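Local coordinates for CELL WALL surface anchor family protein (Streptococcus pneumoniae, PDB 2WW8) that acts as the pilus adhesin of the pneumococcus, an elongated multi-domain surface protein that probably mediates attachment to host cells, at residues 737-742 with 788-793; 755-760 with 777-782; 801-806 with 816-821. All coordinates share one frame; numbering follows the deposited sequence.

Contact 1: 737-742 with 788-793; sequences DIEFIK and KLTFKN
Phe740 and Phe791 meet on the inner face of this antiparallel strand pair. Phe740 CD1 comes in at the edge of the Phe791 ring, close to its plane, 3.9 Å from Phe791 CE2. Both rings are set by a first torsion that keeps CG beside the backbone N (chi1 -60° in Phe740, -48° in Phe791), and the two side chains cross at about a right angle on the buried face. Ile738 CG2 extends this apolar surface at 4.3 Å from Phe791 CD2, and Leu789 stands across from Phe740. Flat and branched hydrocarbons suit this face because strand 797-805 closes over it, with Leu801 touching both rings. The pair belongs to a CnaB-type, prealbumin-like beta sandwich, and near the end of strand 736-744 Lys742 NZ is joined covalently to Asn854 CG, the intramolecular isopeptide bond of such pilin domains. The opposite face is mostly polar, though Ile741 lies alongside the Lys788 chain. The extended Glu739 crosses both Thr790 and Lys788: Thr790 OG1 donates to Glu739 OE2, at an apparent 2.5 Å that is doubtfully short, and Glu739 OE1 lies beside the Lys788 methylenes, 3.5 Å from Lys788 CE. Lys788 NZ stays 4.3 Å from Glu739 OE1, too far for a salt bridge, though the opposite charges probably attract. Between the faces, reciprocal backbone bonds couple Ile738 with Phe791 and Phe740 with Leu789.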
ATOM      1  N   ASP A 737     -72.345  21.968   9.415  1.00 24.80           N
ATOM      2  CA  ASP A 737     -73.679  21.841   8.846  1.00 25.61           C
ATOM      3  C   ASP A 737     -74.738  21.413   9.879  1.00 25.10           C
ATOM      4  O   ASP A 737     -74.441  20.710  10.854  1.00 24.36           O
ATOM      5  CB  ASP A 737     -73.645  20.893   7.651  1.00 27.07           C
ATOM      6  CG  ASP A 737     -73.422  19.453   8.060  1.00 31.86           C
ATOM      7  OD1 ASP A 737     -72.359  19.111   8.634  1.00 35.07           O
ATOM      8  OD2 ASP A 737     -74.346  18.654   7.805  1.00 38.15           O
ATOM      9  N   ILE A 738     -75.980  21.850   9.660  1.00 22.94           N
ATOM     10  CA  ILE A 738     -77.081  21.648  10.594  1.00 21.84           C
ATOM     11  C   ILE A 738     -78.376  21.892   9.806  1.00 20.86           C
ATOM     12  O   ILE A 738     -78.450  22.780   8.945  1.00 20.63           O
ATOM     13  CB  ILE A 738     -76.950  22.529  11.878  1.00 21.38           C
ATOM     14  CG1 ILE A 738     -78.074  22.192  12.866  1.00 21.40           C
ATOM     15  CG2 ILE A 738     -76.918  24.043  11.552  1.00 22.40           C
ATOM     16  CD1 ILE A 738     -77.754  22.530  14.331  1.00 20.48           C
ATOM     17  N   GLU A 739     -79.377  21.061  10.056  1.00 18.80           N
ATOM     18  CA  GLU A 739     -80.640  21.153   9.338  1.00 17.52           C
ATOM     19  C   GLU A 739     -81.789  21.102  10.353  1.00 17.02           C
ATOM     20  O   GLU A 739     -81.733  20.299  11.295  1.00 16.58           O
ATOM     21  CB  GLU A 739     -80.766  19.981   8.382  1.00 17.03           C
ATOM     22  CG  GLU A 739     -82.055  20.019   7.604  1.00 18.69           C
ATOM     23  CD  GLU A 739     -82.087  18.890   6.616  1.00 25.21           C
ATOM     24  OE1 GLU A 739     -82.488  17.767   7.003  1.00 27.17           O
ATOM     25  OE2 GLU A 739     -81.656  19.151   5.469  1.00 22.06           O
ATOM     26  N   PHE A 740     -82.807  21.936  10.142  1.00 16.35           N
ATOM     27  CA  PHE A 740     -83.981  22.037  11.018  1.00 15.63           C
ATOM     28  C   PHE A 740     -85.192  21.746  10.119  1.00 16.35           C
ATOM     29  O   PHE A 740     -85.181  22.030   8.904  1.00 15.75           O
ATOM     30  CB  PHE A 740     -84.140  23.451  11.589  1.00 15.93           C
ATOM     31  CG  PHE A 740     -82.981  23.949  12.429  1.00 16.20           C
ATOM     32  CD1 PHE A 740     -81.887  24.599  11.863  1.00 15.86           C
ATOM     33  CD2 PHE A 740     -83.010  23.827  13.805  1.00 14.78           C
ATOM     34  CE1 PHE A 740     -80.825  25.074  12.653  1.00 15.89           C
ATOM     35  CE2 PHE A 740     -81.951  24.307  14.596  1.00 14.49           C
ATOM     36  CZ  PHE A 740     -80.858  24.948  14.024  1.00 15.95           C
ATOM     37  N   ILE A 741     -86.224  21.143  10.708  1.00 15.27           N
ATOM     38  CA  ILE A 741     -87.468  20.918  10.001  1.00 14.19           C
ATOM     39  C   ILE A 741     -88.521  21.777  10.697  1.00 15.08           C
ATOM     40  O   ILE A 741     -88.780  21.621  11.912  1.00 13.10           O
ATOM     41  CB  ILE A 741     -87.887  19.453   9.986  1.00 14.97           C
ATOM     42  CG1 ILE A 741     -86.805  18.595   9.328  1.00 17.22           C
ATOM     43  CG2 ILE A 741     -89.220  19.296   9.211  1.00 12.78           C
ATOM     44  CD1 ILE A 741     -86.238  17.541  10.209  1.00 22.31           C
ATOM     45  N   LYS A 742     -89.094  22.706   9.922  1.00 16.14           N
ATOM     46  CA  LYS A 742     -90.212  23.528  10.403  1.00 14.84           C
ATOM     47  C   LYS A 742     -91.492  22.683  10.396  1.00 15.66           C
ATOM     48  O   LYS A 742     -91.845  22.112   9.354  1.00 14.93           O
ATOM     49  CB  LYS A 742     -90.446  24.735   9.486  1.00 15.49           C
ATOM     50  CG  LYS A 742     -91.537  25.685  10.083  1.00 11.45           C
ATOM     51  CD  LYS A 742     -90.921  26.482  11.254  1.00 12.04           C
ATOM     52  CE  LYS A 742     -91.876  27.526  11.851  1.00 16.90           C
ATOM     53  NZ  LYS A 742     -93.161  26.879  12.231  1.00 15.19           N
ATOM     54  N   LYS A 788     -87.812  21.823   5.360  1.00 19.85           N
ATOM     55  CA  LYS A 788     -86.373  21.888   5.676  1.00 19.22           C
ATOM     56  C   LYS A 788     -85.680  23.227   5.544  1.00 18.67           C
ATOM     57  O   LYS A 788     -85.817  23.909   4.539  1.00 19.18           O
ATOM     58  CB  LYS A 788     -85.577  20.846   4.894  1.00 19.12           C
ATOM     59  CG  LYS A 788     -85.914  19.446   5.332  1.00 18.66           C
ATOM     60  CD  LYS A 788     -85.078  18.443   4.590  1.00 21.25           C
ATOM     61  CE  LYS A 788     -85.355  17.035   5.096  1.00 22.56           C
ATOM     62  NZ  LYS A 788     -85.022  16.153   3.940  1.00 23.91           N
ATOM     63  N   LEU A 789     -84.945  23.590   6.582  1.00 18.47           N
ATOM     64  CA  LEU A 789     -83.954  24.654   6.526  1.00 19.02           C
ATOM     65  C   LEU A 789     -82.548  24.081   6.660  1.00 19.19           C
ATOM     66  O   LEU A 789     -82.118  23.750   7.771  1.00 20.28           O
ATOM     67  CB  LEU A 789     -84.159  25.589   7.700  1.00 18.08           C
ATOM     68  CG  LEU A 789     -85.448  26.407   7.667  1.00 18.90           C
ATOM     69  CD1 LEU A 789     -85.602  26.921   9.057  1.00 19.20           C
ATOM     70  CD2 LEU A 789     -85.418  27.526   6.638  1.00 18.91           C
ATOM     71  N   THR A 790     -81.836  23.991   5.542  1.00 19.29           N
ATOM     72  CA  THR A 790     -80.558  23.273   5.442  1.00 18.86           C
ATOM     73  C   THR A 790     -79.386  24.256   5.328  1.00 19.86           C
ATOM     74  O   THR A 790     -79.269  24.966   4.311  1.00 19.87           O
ATOM     75  CB  THR A 790     -80.581  22.320   4.231  1.00 19.12           C
ATOM     76  OG1 THR A 790     -81.643  21.378   4.417  1.00 17.85           O
ATOM     77  CG2 THR A 790     -79.232  21.553   4.077  1.00 18.29           C
ATOM     78  N   PHE A 791     -78.552  24.282   6.372  1.00 19.36           N
ATOM     79  CA  PHE A 791     -77.320  25.074   6.431  1.00 20.25           C
ATOM     80  C   PHE A 791     -76.042  24.215   6.346  1.00 20.89           C
ATOM     81  O   PHE A 791     -75.916  23.202   7.034  1.00 19.94           O
ATOM     82  CB  PHE A 791     -77.307  25.932   7.691  1.00 19.75           C
ATOM     83  CG  PHE A 791     -78.600  26.674   7.904  1.00 21.64           C
ATOM     84  CD1 PHE A 791     -79.064  27.561   6.944  1.00 22.72           C
ATOM     85  CD2 PHE A 791     -79.352  26.460   9.034  1.00 19.91           C
ATOM     86  CE1 PHE A 791     -80.261  28.225   7.131  1.00 22.74           C
ATOM     87  CE2 PHE A 791     -80.542  27.148   9.239  1.00 22.61           C
ATOM     88  CZ  PHE A 791     -80.992  28.021   8.274  1.00 21.08           C
ATOM     89  N   LYS A 792     -75.110  24.608   5.482  1.00 20.97           N
ATOM     90  CA  LYS A 792     -73.857  23.858   5.324  1.00 21.53           C
ATOM     91  C   LYS A 792     -72.743  24.860   5.001  1.00 21.02           C
ATOM     92  O   LYS A 792     -73.038  26.039   4.775  1.00 20.33           O
ATOM     93  CB  LYS A 792     -74.014  22.755   4.264  1.00 21.38           C
ATOM     94  CG  LYS A 792     -73.991  23.273   2.837  1.00 23.66           C
ATOM     95  CD  LYS A 792     -74.843  22.409   1.901  1.00 28.28           C
ATOM     96  CE  LYS A 792     -74.634  22.858   0.450  1.00 30.17           C
ATOM     97  NZ  LYS A 792     -73.667  21.923  -0.243  1.00 32.48           N
ATOM     98  N   ASN A 793     -71.489  24.403   5.006  1.00 20.72           N
ATOM     99  CA  ASN A 793     -70.321  25.265   4.758  1.00 20.23           C
ATOM    100  C   ASN A 793     -70.208  26.431   5.745  1.00 18.87           C
ATOM    101  O   ASN A 793     -69.849  27.550   5.374  1.00 16.02           O
ATOM    102  CB  ASN A 793     -70.276  25.788   3.313  1.00 20.87           C
ATOM    103  CG  ASN A 793     -70.512  24.699   2.279  1.00 23.56           C
ATOM    104  OD1 ASN A 793     -69.926  23.613   2.332  1.00 20.50           O
ATOM    105  ND2 ASN A 793     -71.393  24.991   1.326  1.00 27.06           N
TER

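Contact 2: 755-760 with 777-782; sequences VFSLQK and TYQNVR
Leu758 and Tyr778 lie side by side and point the same way, Leu758 CB 3.9 Å from Tyr778 CB, on the closely packed side of this contact. Farther along the same side, Phe756 CB meets Val781 CG2 at 4.1 Å. Val781 holds that methyl between its backbone N and carbonyl carbon, which also brings CG2 to 3.4 Å from Phe756 O. Leu758 and Phe756 are buried here, on Phe791 and Leu789, with Val781 and Tyr778 at the border. The Tyr778 ring meets Phe791 edge-to-face and its hydroxyl bonds to Lys792 N, so tyrosine combines an aromatic packing surface with a polar end that reaches a neighbouring strand.

The solvent side is looser. There Val755 spreads its methyls over the exposed Asn780 and Arg782, CG1 approaching Asn780 CA at 3.6 Å and CG2 approaching the guanidinium obliquely. Between the two sides Ser757 OG is a buried, firmly held polar atom: small enough to lie close to the backbone, it accepts a nearly straight bond from Asn780 N (2.9 Å, 170° at the hydrogen) and is also bonded to Asn804 OD1. Beyond it, Gln759 and Gln779 both bend at chi2, bringing their amide ends together at 2.8 Å between Gln779 NE2 and Gln759 OE1. The acceptor lies in the plane of the Gln779 amide, although the two amide planes are 51° apart.

Opposite Phe756 the register slips: Asn780, at a positive phi (57°) that asparagine tolerates well, and Val781 both face it, while Phe756 and Val781 still exchange two backbone bonds and Leu758 N resumes on Tyr778 O. This irregularity is a G1 beta bulge, placed where the chain enters short strand 781-782 of the prealbumin-like sandwich.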
ATOM      1  N   VAL A 755     -90.315  31.714   6.712  1.00 18.04           N
ATOM      2  CA  VAL A 755     -89.123  32.438   6.255  1.00 17.89           C
ATOM      3  C   VAL A 755     -88.173  32.672   7.434  1.00 17.60           C
ATOM      4  O   VAL A 755     -88.577  33.172   8.480  1.00 18.42           O
ATOM      5  CB  VAL A 755     -89.507  33.770   5.588  1.00 16.85           C
ATOM      6  CG1 VAL A 755     -88.268  34.593   5.239  1.00 17.16           C
ATOM      7  CG2 VAL A 755     -90.405  33.523   4.343  1.00 18.16           C
ATOM      8  N   PHE A 756     -86.910  32.293   7.283  1.00 17.41           N
ATOM      9  CA  PHE A 756     -85.942  32.385   8.373  1.00 18.01           C
ATOM     10  C   PHE A 756     -84.667  33.043   7.861  1.00 19.00           C
ATOM     11  O   PHE A 756     -84.412  33.004   6.654  1.00 18.55           O
ATOM     12  CB  PHE A 756     -85.550  30.981   8.827  1.00 17.59           C
ATOM     13  CG  PHE A 756     -86.628  30.265   9.621  1.00 16.94           C
ATOM     14  CD1 PHE A 756     -87.725  29.709   8.984  1.00 16.09           C
ATOM     15  CD2 PHE A 756     -86.518  30.122  10.995  1.00 17.99           C
ATOM     16  CE1 PHE A 756     -88.695  29.030   9.688  1.00 15.79           C
ATOM     17  CE2 PHE A 756     -87.503  29.454  11.726  1.00 15.64           C
ATOM     18  CZ  PHE A 756     -88.584  28.905  11.073  1.00 13.29           C
ATOM     19  N   SER A 757     -83.876  33.597   8.776  1.00 18.45           N
ATOM     20  CA  SER A 757     -82.593  34.161   8.437  1.00 19.30           C
ATOM     21  C   SER A 757     -81.609  33.667   9.478  1.00 20.42           C
ATOM     22  O   SER A 757     -81.886  33.746  10.671  1.00 20.50           O
ATOM     23  CB  SER A 757     -82.659  35.690   8.422  1.00 19.53           C
ATOM     24  OG  SER A 757     -83.435  36.129   7.319  1.00 17.75           O
ATOM     25  N   LEU A 758     -80.464  33.166   9.019  1.00 21.25           N
ATOM     26  CA  LEU A 758     -79.375  32.725   9.896  1.00 22.43           C
ATOM     27  C   LEU A 758     -78.403  33.874  10.174  1.00 23.17           C
ATOM     28  O   LEU A 758     -77.779  34.378   9.245  1.00 23.82           O
ATOM     29  CB  LEU A 758     -78.641  31.525   9.282  1.00 20.63           C
ATOM     30  CG  LEU A 758     -77.584  30.787  10.119  1.00 21.57           C
ATOM     31  CD1 LEU A 758     -77.972  30.525  11.587  1.00 17.65           C
ATOM     32  CD2 LEU A 758     -77.167  29.470   9.407  1.00 15.41           C
ATOM     33  N   GLN A 759     -78.287  34.295  11.432  1.00 23.99           N
ATOM     34  CA  GLN A 759     -77.344  35.357  11.791  1.00 24.57           C
ATOM     35  C   GLN A 759     -76.057  34.803  12.376  1.00 25.29           C
ATOM     36  O   GLN A 759     -76.059  33.731  12.980  1.00 23.87           O
ATOM     37  CB  GLN A 759     -77.953  36.332  12.794  1.00 25.37           C
ATOM     38  CG  GLN A 759     -79.289  36.916  12.348  1.00 27.41           C
ATOM     39  CD  GLN A 759     -79.125  38.000  11.313  1.00 32.09           C
ATOM     40  OE1 GLN A 759     -79.170  37.761  10.100  1.00 32.40           O
ATOM     41  NE2 GLN A 759     -78.906  39.218  11.797  1.00 34.30           N
ATOM     42  N   LYS A 760     -74.961  35.539  12.188  1.00 25.98           N
ATOM     43  CA  LYS A 760     -73.663  35.174  12.754  1.00 26.64           C
ATOM     44  C   LYS A 760     -73.144  36.288  13.646  1.00 27.46           C
ATOM     45  O   LYS A 760     -73.343  37.459  13.335  1.00 26.98           O
ATOM     46  CB  LYS A 760     -72.627  34.852  11.671  1.00 26.97           C
ATOM     47  CG  LYS A 760     -71.449  34.045  12.213  1.00 25.00           C
ATOM     48  CD  LYS A 760     -70.493  33.604  11.117  1.00 26.54           C
ATOM     49  CE  LYS A 760     -69.218  32.969  11.709  1.00 24.72           C
ATOM     50  NZ  LYS A 760     -68.580  33.796  12.783  1.00 20.62           N
ATOM     51  N   THR A 777     -76.699  35.238   1.646  1.00 30.00           N
ATOM     52  CA  THR A 777     -76.616  33.849   2.086  1.00 29.46           C
ATOM     53  C   THR A 777     -77.339  33.495   3.396  1.00 27.33           C
ATOM     54  O   THR A 777     -77.057  34.024   4.482  1.00 26.54           O
ATOM     55  CB  THR A 777     -75.163  33.314   2.066  1.00 30.33           C
ATOM     56  OG1 THR A 777     -75.210  31.888   1.906  1.00 32.00           O
ATOM     57  CG2 THR A 777     -74.422  33.659   3.369  1.00 29.54           C
ATOM     58  N   TYR A 778     -78.293  32.579   3.254  1.00 26.22           N
ATOM     59  CA  TYR A 778     -79.150  32.136   4.348  1.00 25.07           C
ATOM     60  C   TYR A 778     -79.930  33.305   4.966  1.00 25.39           C
ATOM     61  O   TYR A 778     -80.151  33.363   6.177  1.00 25.60           O
ATOM     62  CB  TYR A 778     -78.332  31.377   5.399  1.00 23.95           C
ATOM     63  CG  TYR A 778     -77.686  30.129   4.852  1.00 22.57           C
ATOM     64  CD1 TYR A 778     -78.336  29.342   3.900  1.00 19.54           C
ATOM     65  CD2 TYR A 778     -76.419  29.724   5.304  1.00 23.44           C
ATOM     66  CE1 TYR A 778     -77.748  28.179   3.399  1.00 20.93           C
ATOM     67  CE2 TYR A 778     -75.815  28.566   4.809  1.00 24.02           C
ATOM     68  CZ  TYR A 778     -76.483  27.803   3.856  1.00 22.42           C
ATOM     69  OH  TYR A 778     -75.889  26.654   3.387  1.00 21.02           O
ATOM     70  N   GLN A 779     -80.345  34.240   4.118  1.00 24.79           N
ATOM     71  CA  GLN A 779     -81.171  35.366   4.529  1.00 24.86           C
ATOM     72  C   GLN A 779     -82.493  35.162   3.810  1.00 24.67           C
ATOM     73  O   GLN A 779     -82.474  34.878   2.602  1.00 24.26           O
ATOM     74  CB  GLN A 779     -80.496  36.674   4.133  1.00 25.11           C
ATOM     75  CG  GLN A 779     -79.266  36.901   4.971  1.00 26.03           C
ATOM     76  CD  GLN A 779     -79.628  37.520   6.291  1.00 30.14           C
ATOM     77  OE1 GLN A 779     -80.438  38.457   6.341  1.00 32.45           O
ATOM     78  NE2 GLN A 779     -79.039  37.014   7.367  1.00 30.10           N
ATOM     79  N   ASN A 780     -83.604  35.230   4.556  1.00 23.41           N
ATOM     80  CA  ASN A 780     -84.935  35.024   3.973  1.00 23.63           C
ATOM     81  C   ASN A 780     -85.093  33.690   3.279  1.00 22.88           C
ATOM     82  O   ASN A 780     -85.520  33.625   2.135  1.00 22.34           O
ATOM     83  CB  ASN A 780     -85.245  36.101   2.923  1.00 24.07           C
ATOM     84  CG  ASN A 780     -85.563  37.433   3.547  1.00 26.42           C
ATOM     85  OD1 ASN A 780     -85.021  37.812   4.584  1.00 28.42           O
ATOM     86  ND2 ASN A 780     -86.474  38.152   2.914  1.00 32.92           N
ATOM     87  N   VAL A 781     -84.720  32.612   3.947  1.00 23.38           N
ATOM     88  CA  VAL A 781     -84.859  31.314   3.305  1.00 22.89           C
ATOM     89  C   VAL A 781     -86.286  30.869   3.595  1.00 23.16           C
ATOM     90  O   VAL A 781     -86.749  30.921   4.727  1.00 22.16           O
ATOM     91  CB  VAL A 781     -83.793  30.303   3.749  1.00 23.36           C
ATOM     92  CG1 VAL A 781     -82.419  30.920   3.573  1.00 23.01           C
ATOM     93  CG2 VAL A 781     -83.976  29.931   5.210  1.00 22.77           C
ATOM     94  N   ARG A 782     -86.975  30.465   2.535  1.00 22.85           N
ATOM     95  CA  ARG A 782     -88.370  30.099   2.622  1.00 23.24           C
ATOM     96  C   ARG A 782     -88.416  28.569   2.559  1.00 22.94           C
ATOM     97  O   ARG A 782     -87.841  27.989   1.628  1.00 23.62           O
ATOM     98  CB  ARG A 782     -89.096  30.715   1.426  1.00 22.92           C
ATOM     99  CG  ARG A 782     -90.562  30.385   1.371  1.00 26.20           C
ATOM    100  CD  ARG A 782     -91.214  31.212   0.266  1.00 32.80           C
ATOM    101  NE  ARG A 782     -92.670  31.071   0.279  1.00 34.51           N
ATOM    102  CZ  ARG A 782     -93.497  31.881   0.939  1.00 36.11           C
ATOM    103  NH1 ARG A 782     -93.027  32.912   1.651  1.00 31.31           N
ATOM    104  NH2 ARG A 782     -94.802  31.641   0.880  1.00 33.77           N
TER

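Contact 3: 801-806 with 816-821; sequences LFENSE and KPIVAF
Backbone hydrogen bonds dominate where Leu801 faces both Ile818 and Val819. Leu801 O takes Ile818 N at 2.8 Å and, more weakly, Val819 N at 3.5 Å, while Leu801 N gives its own bond to Val819 O. Past this irregularity Glu803 and Lys816 exchange a reciprocal pair of bonds. Pro817, which has no N-H to offer, fits the non-hydrogen-bonded position opposite Phe802.

Among the apolar contacts, the Phe802 ring turns one face to Pro817, whose CA sits 3.8 Å above the plane, offset toward the rim; Phe802 CE2 approaches Pro817 CB at 4.0 Å. A flat aromatic ring and a rigid, puckered proline ring thus cover one side of the strands. Toward the interior, Ile818 CG1 lies 3.8 Å from Glu803 CB and crosses that side chain obliquely. With CG opposite its backbone N (chi1 177°), Glu803 extends past the isoleucine to the Lys742–Asn854 isopeptide link, where CnaB-type domains usually carry an acidic residue.

The short segments are twisted, their directions 141° apart. Two residues facing Leu801 make this a classic beta bulge in the hairpin of strands 797-805 and 816-824, within a CnaB-type, prealbumin-like sandwich.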
ATOM      1  N   LEU A 801     -80.574  31.671  14.734  1.00 18.16           N
ATOM      2  CA  LEU A 801     -81.551  31.506  13.656  1.00 19.07           C
ATOM      3  C   LEU A 801     -82.827  32.290  14.032  1.00 19.00           C
ATOM      4  O   LEU A 801     -83.355  32.149  15.145  1.00 20.40           O
ATOM      5  CB  LEU A 801     -81.828  30.026  13.371  1.00 18.09           C
ATOM      6  CG  LEU A 801     -82.996  29.760  12.413  1.00 16.61           C
ATOM      7  CD1 LEU A 801     -82.684  29.964  10.938  1.00 16.32           C
ATOM      8  CD2 LEU A 801     -83.415  28.339  12.635  1.00 16.95           C
ATOM      9  N   PHE A 802     -83.283  33.158  13.131  1.00 18.54           N
ATOM     10  CA  PHE A 802     -84.462  33.982  13.391  1.00 19.05           C
ATOM     11  C   PHE A 802     -85.558  33.504  12.467  1.00 18.20           C
ATOM     12  O   PHE A 802     -85.292  33.229  11.284  1.00 17.56           O
ATOM     13  CB  PHE A 802     -84.224  35.478  13.101  1.00 19.91           C
ATOM     14  CG  PHE A 802     -83.444  36.208  14.158  1.00 20.52           C
ATOM     15  CD1 PHE A 802     -82.081  35.948  14.358  1.00 21.78           C
ATOM     16  CD2 PHE A 802     -84.052  37.175  14.944  1.00 21.45           C
ATOM     17  CE1 PHE A 802     -81.323  36.633  15.350  1.00 21.33           C
ATOM     18  CE2 PHE A 802     -83.309  37.885  15.943  1.00 25.17           C
ATOM     19  CZ  PHE A 802     -81.938  37.607  16.160  1.00 20.96           C
ATOM     20  N   GLU A 803     -86.776  33.436  13.019  1.00 17.78           N
ATOM     21  CA  GLU A 803     -87.973  33.283  12.185  1.00 17.40           C
ATOM     22  C   GLU A 803     -88.456  34.632  11.671  1.00 17.18           C
ATOM     23  O   GLU A 803     -88.886  35.488  12.454  1.00 18.42           O
ATOM     24  CB  GLU A 803     -89.106  32.577  12.945  1.00 17.35           C
ATOM     25  CG  GLU A 803     -90.419  32.430  12.179  1.00 15.61           C
ATOM     26  CD  GLU A 803     -91.222  31.223  12.627  1.00 20.78           C
ATOM     27  OE1 GLU A 803     -90.795  30.505  13.568  1.00 25.40           O
ATOM     28  OE2 GLU A 803     -92.288  30.989  12.023  1.00 19.85           O
ATOM     29  N   ASN A 804     -88.410  34.861  10.363  1.00 17.00           N
ATOM     30  CA  ASN A 804     -88.854  36.201   9.925  1.00 17.00           C
ATOM     31  C   ASN A 804     -90.382  36.219   9.861  1.00 17.32           C
ATOM     32  O   ASN A 804     -91.004  37.197  10.288  1.00 16.31           O
ATOM     33  CB  ASN A 804     -88.230  36.635   8.592  1.00 16.51           C
ATOM     34  CG  ASN A 804     -86.704  36.629   8.635  1.00 19.57           C
ATOM     35  OD1 ASN A 804     -86.048  35.779   8.027  1.00 22.79           O
ATOM     36  ND2 ASN A 804     -86.129  37.582   9.372  1.00 20.64           N
ATOM     37  N   SER A 805     -90.968  35.137   9.342  1.00 16.14           N
ATOM     38  CA  SER A 805     -92.418  35.053   9.248  1.00 16.97           C
ATOM     39  C   SER A 805     -92.918  33.600   9.297  1.00 18.06           C
ATOM     40  O   SER A 805     -92.326  32.695   8.709  1.00 18.47           O
ATOM     41  CB  SER A 805     -92.913  35.772   7.992  1.00 17.56           C
ATOM     42  OG  SER A 805     -92.666  35.034   6.813  1.00 17.73           O
ATOM     43  N   GLU A 806     -93.983  33.378  10.056  1.00 17.03           N
ATOM     44  CA  GLU A 806     -94.662  32.094  10.169  1.00 17.42           C
ATOM     45  C   GLU A 806     -95.320  31.739   8.825  1.00 16.16           C
ATOM     46  O   GLU A 806     -95.571  32.603   7.991  1.00 16.58           O
ATOM     47  CB  GLU A 806     -95.743  32.214  11.251  1.00 16.44           C
ATOM     48  CG  GLU A 806     -97.048  32.847  10.734  1.00 18.48           C
ATOM     49  CD  GLU A 806     -97.031  34.380  10.605  1.00 22.99           C
ATOM     50  OE1 GLU A 806     -96.082  35.068  11.082  1.00 24.92           O
ATOM     51  OE2 GLU A 806     -98.005  34.903  10.020  1.00 19.55           O
ATOM     52  N   LYS A 816     -88.326  36.895  15.098  1.00 16.58           N
ATOM     53  CA  LYS A 816     -88.058  36.494  16.480  1.00 16.90           C
ATOM     54  C   LYS A 816     -86.834  35.546  16.524  1.00 16.91           C
ATOM     55  O   LYS A 816     -86.732  34.673  15.666  1.00 17.93           O
ATOM     56  CB  LYS A 816     -89.300  35.832  17.129  1.00 16.36           C
ATOM     57  CG  LYS A 816     -90.567  36.706  17.339  1.00 15.93           C
ATOM     58  CD  LYS A 816     -90.353  37.892  18.306  1.00 17.69           C
ATOM     59  CE  LYS A 816     -91.572  38.844  18.289  1.00 17.88           C
ATOM     60  NZ  LYS A 816     -91.110  40.250  18.274  1.00 22.44           N
ATOM     61  N   PRO A 817     -85.927  35.685  17.524  1.00 17.02           N
ATOM     62  CA  PRO A 817     -84.864  34.690  17.706  1.00 16.77           C
ATOM     63  C   PRO A 817     -85.460  33.312  18.075  1.00 16.49           C
ATOM     64  O   PRO A 817     -86.361  33.232  18.908  1.00 15.58           O
ATOM     65  CB  PRO A 817     -84.068  35.234  18.907  1.00 17.19           C
ATOM     66  CG  PRO A 817     -85.047  36.083  19.683  1.00 18.41           C
ATOM     67  CD  PRO A 817     -86.044  36.616  18.670  1.00 17.47           C
ATOM     68  N   ILE A 818     -84.991  32.241  17.449  1.00 14.85           N
ATOM     69  CA  ILE A 818     -85.495  30.893  17.752  1.00 15.67           C
ATOM     70  C   ILE A 818     -84.429  29.985  18.395  1.00 16.21           C
ATOM     71  O   ILE A 818     -84.607  29.498  19.519  1.00 15.48           O
ATOM     72  CB  ILE A 818     -86.099  30.200  16.509  1.00 15.18           C
ATOM     73  CG1 ILE A 818     -87.071  31.143  15.791  1.00 15.62           C
ATOM     74  CG2 ILE A 818     -86.805  28.869  16.900  1.00 15.91           C
ATOM     75  CD1 ILE A 818     -88.268  31.496  16.664  1.00 12.61           C
ATOM     76  N   VAL A 819     -83.311  29.801  17.694  1.00 14.96           N
ATOM     77  CA  VAL A 819     -82.288  28.862  18.141  1.00 16.00           C
ATOM     78  C   VAL A 819     -80.916  29.529  18.120  1.00 16.93           C
ATOM     79  O   VAL A 819     -80.603  30.308  17.200  1.00 16.41           O
ATOM     80  CB  VAL A 819     -82.152  27.629  17.206  1.00 16.56           C
ATOM     81  CG1 VAL A 819     -81.211  26.582  17.843  1.00 16.36           C
ATOM     82  CG2 VAL A 819     -83.494  26.988  16.895  1.00 15.68           C
ATOM     83  N   ALA A 820     -80.127  29.194  19.143  1.00 17.00           N
ATOM     84  CA  ALA A 820     -78.700  29.525  19.214  1.00 18.45           C
ATOM     85  C   ALA A 820     -77.884  28.248  19.106  1.00 18.36           C
ATOM     86  O   ALA A 820     -78.290  27.185  19.598  1.00 17.62           O
ATOM     87  CB  ALA A 820     -78.348  30.229  20.522  1.00 17.35           C
ATOM     88  N   PHE A 821     -76.726  28.359  18.464  1.00 18.09           N
ATOM     89  CA  PHE A 821     -75.779  27.234  18.488  1.00 19.10           C
ATOM     90  C   PHE A 821     -74.407  27.777  18.112  1.00 19.81           C
ATOM     91  O   PHE A 821     -74.315  28.930  17.690  1.00 20.12           O
ATOM     92  CB  PHE A 821     -76.190  26.107  17.531  1.00 17.68           C
ATOM     93  CG  PHE A 821     -76.283  26.525  16.077  1.00 18.65           C
ATOM     94  CD1 PHE A 821     -77.495  26.943  15.532  1.00 15.49           C
ATOM     95  CD2 PHE A 821     -75.157  26.515  15.247  1.00 16.74           C
ATOM     96  CE1 PHE A 821     -77.583  27.326  14.183  1.00 14.47           C
ATOM     97  CE2 PHE A 821     -75.232  26.889  13.914  1.00 13.21           C
ATOM     98  CZ  PHE A 821     -76.441  27.285  13.372  1.00 17.42           C
TER

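Overall arrangement
All three contacts belong to one prealbumin-like domain near the C-terminal end of the modelled chain, more than 80 Å from the centre of the elongated protein. Contact 1 lies in the four-stranded mixed sheet, contacts 2 and 3 in the facing antiparallel sheet, where strands 755-761 and 797-805 are neighbours. Their centres are 9 Å (contacts 2 and 3), 11 Å (1 and 2) and 13 Å (1 and 3) apart. Along the sequence, contact 2 falls between the two segments of contact 1, and contact 3 follows both. Phe791 meets Leu758 and Leu801, and Phe740 meets Val819, so the sheets share a largely apolar interior; the covalent Lys742–Asn854 link between strands 736-744 and 849-854 is consistent with a rigid stalk domain.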